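Local coordinates for protein SSD1 (Saccharomyces cerevisiae S288C, PDB 7AM1) that binds mRNA untranslated regions and represses translation as a non-enzymatic member of the RNase II family, and is implicated in control of the G1 phase, at residues Leu571-Arg576 with Tyr636-Lys641; Lys555-Val560 with His659-Met664; Glu779-Pro784 with Asn878-Ile883; Asp762-Ile767 with Val786-Phe791; Asp321-Ser326 with Lys703-Gln708. One frame throughout, in Å; residues are numbered along the deposited sequence.

Contact 1: Leu571-Arg576 with Tyr636-Lys641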
# COMPACT_ATOMS: atom_id res chain seq x y z
N LEU A 571 27.16 -5.43 -9.17
CA LEU A 571 26.60 -4.12 -9.48
C LEU A 571 25.13 -4.17 -9.92
O LEU A 571 24.53 -3.11 -10.13
CB LEU A 571 27.44 -3.42 -10.55
CG LEU A 571 28.89 -3.10 -10.18
CD1 LEU A 571 29.56 -2.30 -11.30
CD2 LEU A 571 29.00 -2.35 -8.85
N ALA A 572 24.54 -5.36 -10.04
CA ALA A 572 23.16 -5.46 -10.51
C ALA A 572 22.19 -4.80 -9.54
O ALA A 572 22.28 -4.97 -8.32
CB ALA A 572 22.78 -6.93 -10.69
N LEU A 573 21.26 -4.02 -10.09
CA LEU A 573 20.15 -3.47 -9.31
C LEU A 573 19.02 -4.49 -9.35
O LEU A 573 18.45 -4.75 -10.41
CB LEU A 573 19.70 -2.12 -9.86
CG LEU A 573 18.63 -1.40 -9.02
CD1 LEU A 573 18.44 0.02 -9.53
CD2 LEU A 573 17.28 -2.11 -8.99
N LEU A 574 18.73 -5.09 -8.21
CA LEU A 574 17.75 -6.14 -8.07
C LEU A 574 16.65 -5.68 -7.12
O LEU A 574 16.67 -4.57 -6.60
CB LEU A 574 18.44 -7.42 -7.57
CG LEU A 574 19.55 -7.95 -8.48
CD1 LEU A 574 20.26 -9.13 -7.83
CD2 LEU A 574 18.99 -8.34 -9.83
N ARG A 575 15.68 -6.56 -6.89
CA ARG A 575 14.55 -6.25 -6.02
C ARG A 575 14.20 -7.50 -5.24
O ARG A 575 13.99 -8.57 -5.83
CB ARG A 575 13.35 -5.75 -6.82
CG ARG A 575 12.16 -5.31 -5.98
CD ARG A 575 11.21 -4.48 -6.82
NE ARG A 575 10.05 -4.02 -6.08
CZ ARG A 575 10.04 -2.94 -5.29
NH1 ARG A 575 11.13 -2.22 -5.10
NH2 ARG A 575 8.91 -2.61 -4.68
N ARG A 576 14.18 -7.40 -3.92
CA ARG A 576 13.87 -8.53 -3.07
C ARG A 576 12.69 -8.19 -2.16
O ARG A 576 12.27 -7.05 -2.06
CB ARG A 576 15.08 -8.97 -2.24
CG ARG A 576 15.56 -7.96 -1.21
CD ARG A 576 16.73 -8.57 -0.48
NE ARG A 576 17.18 -7.77 0.65
CZ ARG A 576 17.79 -8.28 1.72
NH1 ARG A 576 18.01 -9.59 1.80
NH2 ARG A 576 18.18 -7.48 2.70
N TYR A 636 14.29 -2.39 -3.65
CA TYR A 636 15.45 -2.39 -4.53
C TYR A 636 16.73 -2.51 -3.69
O TYR A 636 16.80 -2.03 -2.56
CB TYR A 636 15.52 -1.11 -5.36
CG TYR A 636 14.32 -0.86 -6.24
CD1 TYR A 636 13.99 -1.71 -7.29
CD2 TYR A 636 13.53 0.26 -6.05
CE1 TYR A 636 12.90 -1.47 -8.10
CE2 TYR A 636 12.44 0.51 -6.84
CZ TYR A 636 12.12 -0.35 -7.87
OH TYR A 636 11.03 -0.08 -8.66
N PHE A 637 17.74 -3.15 -4.28
CA PHE A 637 19.03 -3.31 -3.62
C PHE A 637 20.09 -3.61 -4.67
O PHE A 637 19.77 -4.01 -5.80
CB PHE A 637 18.99 -4.43 -2.58
CG PHE A 637 18.94 -5.82 -3.17
CD1 PHE A 637 17.75 -6.33 -3.66
CD2 PHE A 637 20.08 -6.60 -3.25
CE1 PHE A 637 17.69 -7.60 -4.21
CE2 PHE A 637 20.04 -7.87 -3.80
CZ PHE A 637 18.84 -8.37 -4.28
N ILE A 638 21.34 -3.40 -4.29
CA ILE A 638 22.48 -3.70 -5.15
C ILE A 638 23.05 -5.06 -4.74
O ILE A 638 23.35 -5.28 -3.56
CB ILE A 638 23.55 -2.60 -5.07
CG1 ILE A 638 22.93 -1.24 -5.38
CG2 ILE A 638 24.73 -2.91 -6.00
CD1 ILE A 638 22.18 -1.18 -6.70
N ALA A 639 23.21 -5.95 -5.72
CA ALA A 639 23.46 -7.36 -5.43
C ALA A 639 24.66 -7.54 -4.51
O ALA A 639 24.64 -8.39 -3.61
CB ALA A 639 23.67 -8.14 -6.73
N GLY A 640 25.72 -6.76 -4.73
CA GLY A 640 26.93 -6.91 -3.94
C GLY A 640 26.79 -6.52 -2.48
O GLY A 640 27.66 -6.85 -1.68
N LYS A 641 25.70 -5.85 -2.12
CA LYS A 641 25.49 -5.45 -0.74
C LYS A 641 24.70 -6.48 0.07
O LYS A 641 24.53 -6.29 1.27
CB LYS A 641 24.75 -4.11 -0.70
CG LYS A 641 25.47 -2.98 -1.42
CD LYS A 641 26.86 -2.77 -0.83
CE LYS A 641 27.21 -1.29 -0.69
NZ LYS A 641 27.82 -1.02 0.65

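Contact 2: Lys555-Val560 with His659-Met664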
# COMPACT_ATOMS: atom_id res chain seq x y z
N LYS A 555 7.45 -12.69 -15.32
CA LYS A 555 8.42 -13.56 -15.95
C LYS A 555 9.51 -12.75 -16.64
O LYS A 555 10.70 -13.05 -16.52
CB LYS A 555 7.71 -14.48 -16.95
CG LYS A 555 8.64 -15.43 -17.70
CD LYS A 555 9.30 -16.43 -16.76
CE LYS A 555 10.46 -17.13 -17.43
NZ LYS A 555 10.98 -18.26 -16.62
N VAL A 556 9.11 -11.71 -17.39
CA VAL A 556 10.10 -10.87 -18.06
C VAL A 556 11.07 -10.27 -17.05
O VAL A 556 12.29 -10.34 -17.22
CB VAL A 556 9.39 -9.77 -18.88
CG1 VAL A 556 10.40 -8.76 -19.39
CG2 VAL A 556 8.59 -10.38 -20.03
N ASN A 557 10.54 -9.68 -15.98
CA ASN A 557 11.41 -9.10 -14.96
C ASN A 557 12.34 -10.15 -14.36
O ASN A 557 13.50 -9.86 -14.05
CB ASN A 557 10.58 -8.45 -13.85
CG ASN A 557 9.93 -7.15 -14.27
OD1 ASN A 557 10.50 -6.38 -15.04
ND2 ASN A 557 8.75 -6.89 -13.75
N SER A 558 11.82 -11.36 -14.15
CA SER A 558 12.64 -12.45 -13.64
C SER A 558 13.79 -12.76 -14.60
O SER A 558 14.93 -12.97 -14.16
CB SER A 558 11.77 -13.69 -13.44
OG SER A 558 12.55 -14.81 -13.08
N THR A 559 13.50 -12.79 -15.90
CA THR A 559 14.52 -13.10 -16.89
C THR A 559 15.61 -12.04 -16.91
O THR A 559 16.80 -12.36 -16.99
CB THR A 559 13.87 -13.24 -18.27
OG1 THR A 559 13.00 -14.38 -18.26
CG2 THR A 559 14.92 -13.40 -19.36
N VAL A 560 15.21 -10.77 -16.86
CA VAL A 560 16.17 -9.68 -16.90
C VAL A 560 17.04 -9.69 -15.65
O VAL A 560 18.26 -9.51 -15.73
CB VAL A 560 15.44 -8.34 -17.10
CG1 VAL A 560 16.38 -7.17 -16.92
CG2 VAL A 560 14.80 -8.31 -18.49
N HIS A 659 13.15 -4.81 -11.59
CA HIS A 659 12.12 -4.05 -12.26
C HIS A 659 12.64 -3.53 -13.59
O HIS A 659 13.60 -2.74 -13.63
CB HIS A 659 11.63 -2.89 -11.39
CG HIS A 659 10.52 -3.28 -10.46
ND1 HIS A 659 9.96 -2.40 -9.56
CD2 HIS A 659 9.86 -4.46 -10.31
CE1 HIS A 659 9.01 -3.02 -8.88
NE2 HIS A 659 8.92 -4.26 -9.32
N PHE A 660 12.00 -3.98 -14.67
CA PHE A 660 12.40 -3.68 -16.04
C PHE A 660 11.24 -3.26 -16.92
O PHE A 660 11.47 -2.56 -17.91
CB PHE A 660 13.10 -4.93 -16.64
CG PHE A 660 13.17 -4.96 -18.15
CD1 PHE A 660 14.27 -4.46 -18.82
CD2 PHE A 660 12.17 -5.57 -18.89
CE1 PHE A 660 14.36 -4.52 -20.20
CE2 PHE A 660 12.24 -5.63 -20.27
CZ PHE A 660 13.34 -5.11 -20.93
N THR A 661 9.99 -3.59 -16.56
CA THR A 661 8.85 -3.52 -17.47
C THR A 661 8.08 -2.20 -17.42
O THR A 661 7.07 -2.08 -18.12
CB THR A 661 7.87 -4.67 -17.17
OG1 THR A 661 7.65 -4.78 -15.76
CG2 THR A 661 8.40 -6.01 -17.71
N ALA A 662 8.50 -1.21 -16.63
CA ALA A 662 7.73 0.03 -16.48
C ALA A 662 8.66 1.24 -16.37
O ALA A 662 8.60 2.01 -15.41
CB ALA A 662 6.80 -0.06 -15.26
N PRO A 663 9.50 1.46 -17.38
CA PRO A 663 10.41 2.62 -17.35
C PRO A 663 9.71 3.96 -17.48
O PRO A 663 10.33 4.99 -17.15
CB PRO A 663 11.35 2.36 -18.54
CG PRO A 663 10.48 1.61 -19.51
CD PRO A 663 9.66 0.68 -18.63
N MET A 664 8.46 4.01 -17.94
CA MET A 664 7.76 5.28 -18.04
C MET A 664 7.25 5.78 -16.69
O MET A 664 6.85 6.95 -16.60
CB MET A 664 6.59 5.18 -19.02
CG MET A 664 6.99 4.82 -20.44
SD MET A 664 8.05 6.06 -21.21
CE MET A 664 6.84 7.28 -21.72

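Contact 3: Glu779-Pro784 with Asn878-Ile883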
# COMPACT_ATOMS: atom_id res chain seq x y z
N GLU A 779 -18.75 -12.34 23.76
CA GLU A 779 -20.18 -12.26 24.02
C GLU A 779 -20.50 -10.84 24.47
O GLU A 779 -20.08 -10.41 25.55
CB GLU A 779 -20.61 -13.30 25.06
CG GLU A 779 -20.49 -14.72 24.55
CD GLU A 779 -21.15 -15.74 25.45
OE1 GLU A 779 -21.55 -15.37 26.58
OE2 GLU A 779 -21.28 -16.91 25.03
N LEU A 780 -21.24 -10.12 23.63
CA LEU A 780 -21.69 -8.77 23.94
C LEU A 780 -23.00 -8.85 24.70
O LEU A 780 -23.94 -9.53 24.26
CB LEU A 780 -21.86 -7.95 22.66
CG LEU A 780 -20.67 -7.90 21.69
CD1 LEU A 780 -21.04 -7.13 20.43
CD2 LEU A 780 -19.45 -7.26 22.35
N HIS A 781 -23.08 -8.15 25.83
CA HIS A 781 -24.32 -8.04 26.60
C HIS A 781 -24.91 -6.67 26.29
O HIS A 781 -24.45 -5.65 26.81
CB HIS A 781 -24.08 -8.24 28.09
CG HIS A 781 -23.66 -9.63 28.44
ND1 HIS A 781 -24.10 -10.28 29.57
CD2 HIS A 781 -22.83 -10.50 27.81
CE1 HIS A 781 -23.56 -11.49 29.63
NE2 HIS A 781 -22.78 -11.64 28.57
N TRP A 782 -25.92 -6.65 25.42
CA TRP A 782 -26.45 -5.40 24.91
C TRP A 782 -27.44 -4.77 25.88
O TRP A 782 -28.13 -5.45 26.65
CB TRP A 782 -27.16 -5.62 23.58
CG TRP A 782 -26.25 -5.90 22.42
CD1 TRP A 782 -25.81 -7.12 21.98
CD2 TRP A 782 -25.67 -4.93 21.55
NE1 TRP A 782 -25.00 -6.96 20.89
CE2 TRP A 782 -24.90 -5.63 20.60
CE3 TRP A 782 -25.74 -3.54 21.47
CZ2 TRP A 782 -24.19 -4.98 19.59
CZ3 TRP A 782 -25.04 -2.90 20.47
CH2 TRP A 782 -24.28 -3.61 19.54
N GLN A 783 -27.52 -3.44 25.81
CA GLN A 783 -28.64 -2.72 26.41
C GLN A 783 -29.85 -2.88 25.51
O GLN A 783 -29.82 -2.41 24.37
CB GLN A 783 -28.31 -1.25 26.57
CG GLN A 783 -27.10 -0.93 27.41
CD GLN A 783 -26.80 0.55 27.43
OE1 GLN A 783 -27.70 1.38 27.23
NE2 GLN A 783 -25.53 0.90 27.63
N PRO A 784 -30.92 -3.54 25.96
CA PRO A 784 -32.06 -3.75 25.06
C PRO A 784 -32.66 -2.43 24.60
O PRO A 784 -32.76 -1.47 25.37
CB PRO A 784 -33.05 -4.56 25.92
CG PRO A 784 -32.68 -4.24 27.33
CD PRO A 784 -31.18 -4.05 27.31
N ASN A 878 -29.96 -10.89 30.66
CA ASN A 878 -28.82 -10.76 29.76
C ASN A 878 -29.27 -10.91 28.31
O ASN A 878 -29.90 -11.91 27.95
CB ASN A 878 -27.73 -11.77 30.10
CG ASN A 878 -26.94 -11.38 31.34
OD1 ASN A 878 -26.64 -10.21 31.55
ND2 ASN A 878 -26.60 -12.37 32.16
N TYR A 879 -28.94 -9.92 27.49
CA TYR A 879 -29.27 -9.91 26.06
C TYR A 879 -27.95 -10.09 25.30
O TYR A 879 -27.24 -9.12 25.01
CB TYR A 879 -29.99 -8.62 25.69
CG TYR A 879 -31.29 -8.45 26.44
CD1 TYR A 879 -31.31 -7.90 27.72
CD2 TYR A 879 -32.50 -8.88 25.90
CE1 TYR A 879 -32.49 -7.76 28.42
CE2 TYR A 879 -33.69 -8.74 26.60
CZ TYR A 879 -33.68 -8.19 27.86
OH TYR A 879 -34.86 -8.05 28.56
N ILE A 880 -27.65 -11.34 24.96
CA ILE A 880 -26.31 -11.75 24.56
C ILE A 880 -26.23 -11.94 23.05
O ILE A 880 -27.09 -12.60 22.46
CB ILE A 880 -25.90 -13.05 25.28
CG1 ILE A 880 -25.96 -12.85 26.80
CG2 ILE A 880 -24.52 -13.50 24.82
CD1 ILE A 880 -25.60 -14.09 27.60
N GLN A 881 -25.20 -11.37 22.44
CA GLN A 881 -24.83 -11.64 21.05
C GLN A 881 -23.45 -12.27 21.03
O GLN A 881 -22.53 -11.77 21.68
CB GLN A 881 -24.83 -10.36 20.21
CG GLN A 881 -24.50 -10.61 18.74
CD GLN A 881 -24.36 -9.33 17.94
OE1 GLN A 881 -24.38 -8.24 18.49
NE2 GLN A 881 -24.21 -9.47 16.62
N GLU A 882 -23.31 -13.38 20.30
CA GLU A 882 -22.03 -14.06 20.16
C GLU A 882 -21.32 -13.55 18.91
O GLU A 882 -21.91 -13.48 17.83
CB GLU A 882 -22.21 -15.57 20.06
CG GLU A 882 -23.08 -16.18 21.14
CD GLU A 882 -23.12 -17.69 21.06
OE1 GLU A 882 -22.74 -18.25 20.00
OE2 GLU A 882 -23.54 -18.33 22.05
N ILE A 883 -20.05 -13.18 19.07
CA ILE A 883 -19.19 -12.75 17.97
C ILE A 883 -18.14 -13.84 17.75
O ILE A 883 -17.32 -14.10 18.64
CB ILE A 883 -18.53 -11.39 18.26
CG1 ILE A 883 -19.57 -10.36 18.72
CG2 ILE A 883 -17.80 -10.89 17.03
CD1 ILE A 883 -20.60 -10.00 17.66
O HOH W 1 -27.55 -7.36 28.40

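Contact 4: Asp762-Ile767 with Val786-Phe791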
# COMPACT_ATOMS: atom_id res chain seq x y z
N ASP A 762 -16.51 -0.17 23.84
CA ASP A 762 -16.78 1.08 24.54
C ASP A 762 -17.42 2.13 23.65
O ASP A 762 -17.56 3.28 24.07
CB ASP A 762 -15.49 1.63 25.16
CG ASP A 762 -14.46 2.01 24.12
OD1 ASP A 762 -14.80 2.10 22.92
OD2 ASP A 762 -13.29 2.23 24.51
N GLN A 763 -17.79 1.78 22.42
CA GLN A 763 -18.58 2.66 21.57
C GLN A 763 -19.95 2.06 21.27
O GLN A 763 -20.71 2.63 20.47
CB GLN A 763 -17.82 2.99 20.29
CG GLN A 763 -16.61 3.88 20.55
CD GLN A 763 -15.82 4.19 19.31
OE1 GLN A 763 -15.52 3.31 18.51
NE2 GLN A 763 -15.46 5.46 19.15
N LEU A 764 -20.30 0.96 21.92
CA LEU A 764 -21.58 0.30 21.76
C LEU A 764 -22.40 0.39 23.05
O LEU A 764 -21.84 0.41 24.15
CB LEU A 764 -21.37 -1.18 21.40
CG LEU A 764 -20.55 -1.44 20.13
CD1 LEU A 764 -20.31 -2.93 19.93
CD2 LEU A 764 -21.23 -0.82 18.92
N PRO A 765 -23.73 0.45 22.95
CA PRO A 765 -24.56 0.49 24.16
C PRO A 765 -24.63 -0.86 24.85
O PRO A 765 -25.59 -1.61 24.68
CB PRO A 765 -25.93 0.92 23.62
CG PRO A 765 -25.96 0.38 22.21
CD PRO A 765 -24.53 0.52 21.71
N LEU A 766 -23.60 -1.17 25.64
CA LEU A 766 -23.47 -2.46 26.29
C LEU A 766 -23.63 -2.33 27.80
O LEU A 766 -23.43 -1.27 28.38
CB LEU A 766 -22.10 -3.09 25.99
CG LEU A 766 -21.73 -3.29 24.52
CD1 LEU A 766 -20.33 -3.87 24.41
CD2 LEU A 766 -22.74 -4.19 23.82
N ILE A 767 -23.99 -3.45 28.42
CA ILE A 767 -23.94 -3.58 29.87
C ILE A 767 -22.62 -4.20 30.30
O ILE A 767 -22.02 -3.78 31.30
CB ILE A 767 -25.14 -4.41 30.37
CG1 ILE A 767 -26.42 -3.58 30.30
CG2 ILE A 767 -24.90 -4.91 31.79
CD1 ILE A 767 -27.55 -4.27 29.58
N VAL A 786 -31.63 -0.05 22.65
CA VAL A 786 -30.78 1.10 22.38
C VAL A 786 -30.13 0.93 21.01
O VAL A 786 -29.33 0.01 20.80
CB VAL A 786 -29.72 1.29 23.48
CG1 VAL A 786 -28.86 2.52 23.20
CG2 VAL A 786 -30.40 1.41 24.84
N ASP A 787 -30.46 1.82 20.08
CA ASP A 787 -29.95 1.73 18.72
C ASP A 787 -28.48 2.14 18.67
O ASP A 787 -28.13 3.25 19.11
CB ASP A 787 -30.79 2.60 17.79
CG ASP A 787 -30.50 2.35 16.31
OD1 ASP A 787 -29.54 1.62 15.99
OD2 ASP A 787 -31.24 2.90 15.47
N SER A 788 -27.63 1.25 18.16
CA SER A 788 -26.21 1.55 18.00
C SER A 788 -26.00 2.69 17.02
O SER A 788 -25.00 3.42 17.12
CB SER A 788 -25.44 0.33 17.50
OG SER A 788 -25.50 -0.75 18.41
N ALA A 789 -26.89 2.83 16.04
CA ALA A 789 -26.71 3.84 15.01
C ALA A 789 -26.74 5.24 15.60
O ALA A 789 -26.11 6.15 15.05
CB ALA A 789 -27.79 3.69 13.93
N THR A 790 -27.46 5.45 16.69
CA THR A 790 -27.62 6.78 17.27
C THR A 790 -27.02 6.88 18.66
O THR A 790 -27.17 7.91 19.32
CB THR A 790 -29.11 7.14 17.30
OG1 THR A 790 -29.83 6.15 18.04
CG2 THR A 790 -29.68 7.22 15.89
N PHE A 791 -26.34 5.84 19.13
CA PHE A 791 -25.83 5.83 20.49
C PHE A 791 -24.61 6.75 20.61
O PHE A 791 -23.70 6.70 19.79
CB PHE A 791 -25.46 4.42 20.92
CG PHE A 791 -24.84 4.34 22.29
CD1 PHE A 791 -25.60 4.56 23.42
CD2 PHE A 791 -23.50 4.03 22.43
CE1 PHE A 791 -25.04 4.48 24.68
CE2 PHE A 791 -22.92 3.95 23.69
CZ PHE A 791 -23.69 4.17 24.81

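Contact 5: Asp321-Ser326 with Lys703-Gln708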
# COMPACT_ATOMS: atom_id res chain seq x y z
N ASP A 321 3.08 15.53 1.47
CA ASP A 321 3.40 14.70 2.63
C ASP A 321 4.22 13.50 2.21
O ASP A 321 5.00 12.97 3.01
CB ASP A 321 2.12 14.25 3.32
CG ASP A 321 2.39 13.63 4.68
OD1 ASP A 321 3.17 14.22 5.47
OD2 ASP A 321 1.81 12.56 4.97
N ASN A 322 4.04 13.04 0.98
CA ASN A 322 4.83 11.95 0.43
C ASN A 322 5.95 12.45 -0.48
O ASN A 322 6.43 11.69 -1.33
CB ASN A 322 3.91 10.98 -0.29
CG ASN A 322 3.03 10.22 0.69
OD1 ASN A 322 3.50 9.33 1.39
ND2 ASN A 322 1.75 10.58 0.75
N ASN A 323 6.37 13.71 -0.33
CA ASN A 323 7.64 14.21 -0.87
C ASN A 323 7.62 14.38 -2.38
O ASN A 323 8.67 14.34 -3.03
CB ASN A 323 8.79 13.30 -0.45
CG ASN A 323 8.90 13.16 1.05
OD1 ASN A 323 9.28 14.10 1.73
ND2 ASN A 323 8.50 12.00 1.58
N PHE A 324 6.44 14.58 -2.96
CA PHE A 324 6.31 14.87 -4.39
C PHE A 324 5.99 16.35 -4.54
O PHE A 324 4.86 16.78 -4.30
CB PHE A 324 5.23 13.98 -5.02
CG PHE A 324 5.57 12.52 -4.99
CD1 PHE A 324 6.44 11.97 -5.92
CD2 PHE A 324 5.02 11.69 -4.03
CE1 PHE A 324 6.75 10.63 -5.90
CE2 PHE A 324 5.33 10.34 -4.00
CZ PHE A 324 6.20 9.81 -4.93
N LEU A 325 7.00 17.14 -4.92
CA LEU A 325 6.78 18.54 -5.25
C LEU A 325 6.34 18.71 -6.70
O LEU A 325 5.61 19.66 -7.01
CB LEU A 325 8.05 19.35 -5.00
CG LEU A 325 8.51 19.44 -3.55
CD1 LEU A 325 9.78 20.27 -3.46
CD2 LEU A 325 7.43 20.02 -2.66
N SER A 326 6.78 17.81 -7.58
CA SER A 326 6.30 17.75 -8.96
C SER A 326 6.62 19.03 -9.73
O SER A 326 5.92 19.40 -10.67
CB SER A 326 4.80 17.47 -9.00
OG SER A 326 4.50 16.27 -8.31
N LYS A 703 9.31 5.30 -4.07
CA LYS A 703 8.31 4.33 -4.49
C LYS A 703 7.34 4.01 -3.36
O LYS A 703 6.12 3.95 -3.57
CB LYS A 703 8.99 3.05 -4.98
CG LYS A 703 8.02 1.99 -5.47
CD LYS A 703 8.69 1.09 -6.50
CE LYS A 703 7.70 0.12 -7.11
NZ LYS A 703 6.67 0.86 -7.89
N ASP A 704 7.84 3.85 -2.14
CA ASP A 704 6.93 3.62 -1.03
C ASP A 704 6.08 4.84 -0.76
O ASP A 704 4.92 4.71 -0.37
CB ASP A 704 7.73 3.20 0.21
CG ASP A 704 8.29 1.79 0.07
OD1 ASP A 704 7.77 1.03 -0.77
OD2 ASP A 704 9.25 1.45 0.79
N CYS A 705 6.62 6.04 -1.01
CA CYS A 705 5.82 7.25 -0.94
C CYS A 705 4.72 7.27 -1.99
O CYS A 705 3.60 7.71 -1.72
CB CYS A 705 6.72 8.48 -1.09
SG CYS A 705 7.72 8.88 0.39
N ALA A 706 5.02 6.81 -3.21
CA ALA A 706 4.00 6.76 -4.26
C ALA A 706 2.90 5.78 -3.89
O ALA A 706 1.72 6.01 -4.20
CB ALA A 706 4.62 6.38 -5.60
N TYR A 707 3.26 4.67 -3.26
CA TYR A 707 2.27 3.72 -2.76
C TYR A 707 1.40 4.36 -1.69
O TYR A 707 0.16 4.27 -1.74
CB TYR A 707 3.00 2.49 -2.20
CG TYR A 707 2.17 1.56 -1.36
CD1 TYR A 707 1.31 0.65 -1.94
CD2 TYR A 707 2.29 1.55 0.02
CE1 TYR A 707 0.55 -0.22 -1.17
CE2 TYR A 707 1.54 0.69 0.80
CZ TYR A 707 0.68 -0.20 0.20
OH TYR A 707 -0.06 -1.07 0.97
N GLN A 708 2.02 5.03 -0.72
CA GLN A 708 1.24 5.66 0.34
C GLN A 708 0.30 6.72 -0.23
O GLN A 708 -0.86 6.81 0.18
CB GLN A 708 2.19 6.28 1.37
CG GLN A 708 3.02 5.23 2.12
CD GLN A 708 4.08 5.82 3.03
OE1 GLN A 708 4.57 5.14 3.93
NE2 GLN A 708 4.46 7.08 2.80

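Contact 1: Leu571-Arg576 with Tyr636-Lys641
Phe637 is the bump and the bend of Leu574-Arg576 is the hollow: its ring crosses the Leu574 side chain obliquely, Phe637 CE1 lying 3.4 Å from Leu574 CB, while Arg576 bridges over one ring face with CD 4.2 Å from the Phe637 ring centroid. A first torsion of 72° places the Phe637 ring between its own N and carbonyl carbon, which brings it up against the partner strand. On the other side of this two-stranded antiparallel ribbon, Arg575 reaches out in an extended chain, and its NH1 settles 3.3 Å above the centre of the Tyr636 ring, a cation-pi contact; NE is salt-bridged to Asp529. Leu573 CD2 fills in beside Tyr636 CD1 at 3.7 Å. Leu574 and Phe637 exchange both backbone hydrogen bonds, and Ala639 N adds a third to Ala572 O. Within the RNB domain, helices 668-681 and 689-725 pack on the Leu573, Tyr636 and Ile638 face, whereas helix 544-568 lies against Ala572, Leu574 and Ala639.

Contact 2: Lys555-Val560 with His659-Met664
Asn557, Phe660 and Thr661 carry this meeting of helix 544-568 with the loop that leads into helix 668-681, inside the RNB domain. The Asn557 amide reads the loop with both ends. Its OD1 accepts from Phe660 N at 2.9 Å, the donor standing well above the carbonyl plane, and its ND2 gives a bent bond to Thr661 OG1 at 3.1 Å; ND2 also bonds to Tyr657 OH. Without the amide, as with an alanine here, Phe660 N and Thr661 OG1 would probably lose these partners in a buried spot and the loop could shift against the helix. Phe660, its CG anti to the backbone N (chi1 161°), turns one side of its ring to two valines one helical turn apart. Val556 CG1 comes in obliquely, 3.7 Å from CD2 of Phe660, and also touches Thr661 CG2 at 3.8 Å. His673 meets the same ring from helix 668-681. Val560 approaches nearly at a right angle and sets its CG2 over the centre of the Phe660 ring, 3.8 Å from the centroid and 12° off the normal.

Contact 3: Glu779-Pro784 with Asn878-Ile883
His781, Trp782 and Tyr879 line the seam between these antiparallel strands. Ile880 CG1 sits over the centre of one face of the His781 ring, 3.9 Å from the centroid, while at the ring edge ND1 gives a weak hydrogen bond to Asn878 OD1. The Tyr879 ring takes Pro784 on one face, CB 4.0 Å from the centroid and almost on the normal, with the two side chains crossing at about a right angle. Trp782 is met at its edge: NE1 donates to Gln881 OE1 at 2.8 Å, on a lone pair in the carbonyl plane, although the oxygen is tilted 22° from the indole plane. Gln881 gets there fully extended. Leu780 and Gln881 trade backbone bonds, Trp782 N donates to Tyr879 O, and a water links Trp782 O to Tyr879 N. Glu779 and Glu882 run side by side with OE2 atoms 4.0 Å apart, a likely repulsion probably eased by their salt bridges to Arg166 and Arg873. In the five-stranded antiparallel sheet, strand 777-782, part of the DIS3L2-type C-terminal region, is flanked by 766-772 and 878-884, and 872-875 lies beyond; Ile889 of strand 888-896 touches Gln881 and Ile883.

Contact 4: Asp762-Ile767 with Val786-Phe791
Phe791 lays its ring flat against Pro765, and the side chain can be followed outward along the proline. CB of Phe791 is 4.1 Å from Pro765 CD. Phe791 CG comes to 3.8 Å from Pro765 CB, and Phe791 CD1 and CE1 keep company with the same carbon. The other flank of the ring lies on backbone: Phe791 CD2 is 3.6 Å from Pro765 N and near Gln763 O, which sits at the ring edge in its plane, and Phe791 CE2 reaches Leu764 C. At the tip, Phe791 CZ ends 3.8 Å from Pro765 CA. A chi1 of 176° swings the ring away from the backbone N and right over the proline, CB of Pro765 standing above its centre in a CH-pi contact. Were Phe791 replaced by a serine, this face of Pro765 would probably be uncovered and a gap opened beside Gln763 and Leu764. Val786 CG1 presses on Pro765 CB from another side at 3.4 Å, tighter than usual. Ser788 OG rests by Pro765 CD and bonds to Ala908 O. Each segment holds a local turn, an inverse gamma turn centred on Pro765 and an Asx turn in which Asp787 OD1 accepts from Ala789 N. Within the DIS3L2-type C-terminal region, the contact packs the entry to strand 766-772 against the loop after strand 777-782, and Trp782 of that strand touches Leu764, Pro765 and Ser788.

Contact 5: Asp321-Ser326 with Lys703-Gln708
The nearest CA atoms across the contact, those of Asn322 and Cys705, are 5.0 Å apart, where helix 311-321 ends in a Schellman motif, with Asn323 at positive phi as its C-prime residue, beside the middle of helix 689-725. This seats the turn after helix 311-321, in the region of the second cold-shock domain, on that long helix. Cys705 projects toward the turn: its CB packs 3.2 Å from Asn322 O and 3.7 Å from Phe324 CE2. The Phe324 ring comes edge-on, with Cys705 C and Ala706 N near its plane and CZ 3.8 Å from Ala706 CB; Val420 touches both Phe324 and Ala706. Asn323 turns its amide so that SG of Cys705 lies in the amide plane, accepting from Asn323 ND2 at 3.4 Å, while its OD1 takes Leu220 N. Asn322 ND2 is held by Ile318 O and Gln712 OE1, which should fix the amide's rotation. That leaves OD1 of Asn322 facing Gln708, whose NE2 donates at 2.8 Å nearly along the C=O axis, the two amide planes 60° apart.

Contacts 1 and 2 adjoin within the RNB domain, their centres 14 Å apart, and helix 544-568 is followed by strand 573-576. They are stitched by Tyr636 OH and His659 ND1, 2.7 Å apart in a probable hydrogen bond. Contact 5 lies about 22 Å from each, centre to centre, and Lys703 of its helix touches both Tyr636 and His659; its Gln708 side chain is about 5 Å from a bound pentaethylene glycol, probably from the crystallisation liquor. Contacts 3 and 4 form a second group, centres 11 Å apart, with strands 766-772 and 777-782 neighbours in one sheet; Gln783 N meets Pro765 O at 2.9 Å. That group sits across the chain's centre from contacts 1 and 2, with about 34 Å between the nearest atoms of contacts 1 and 4.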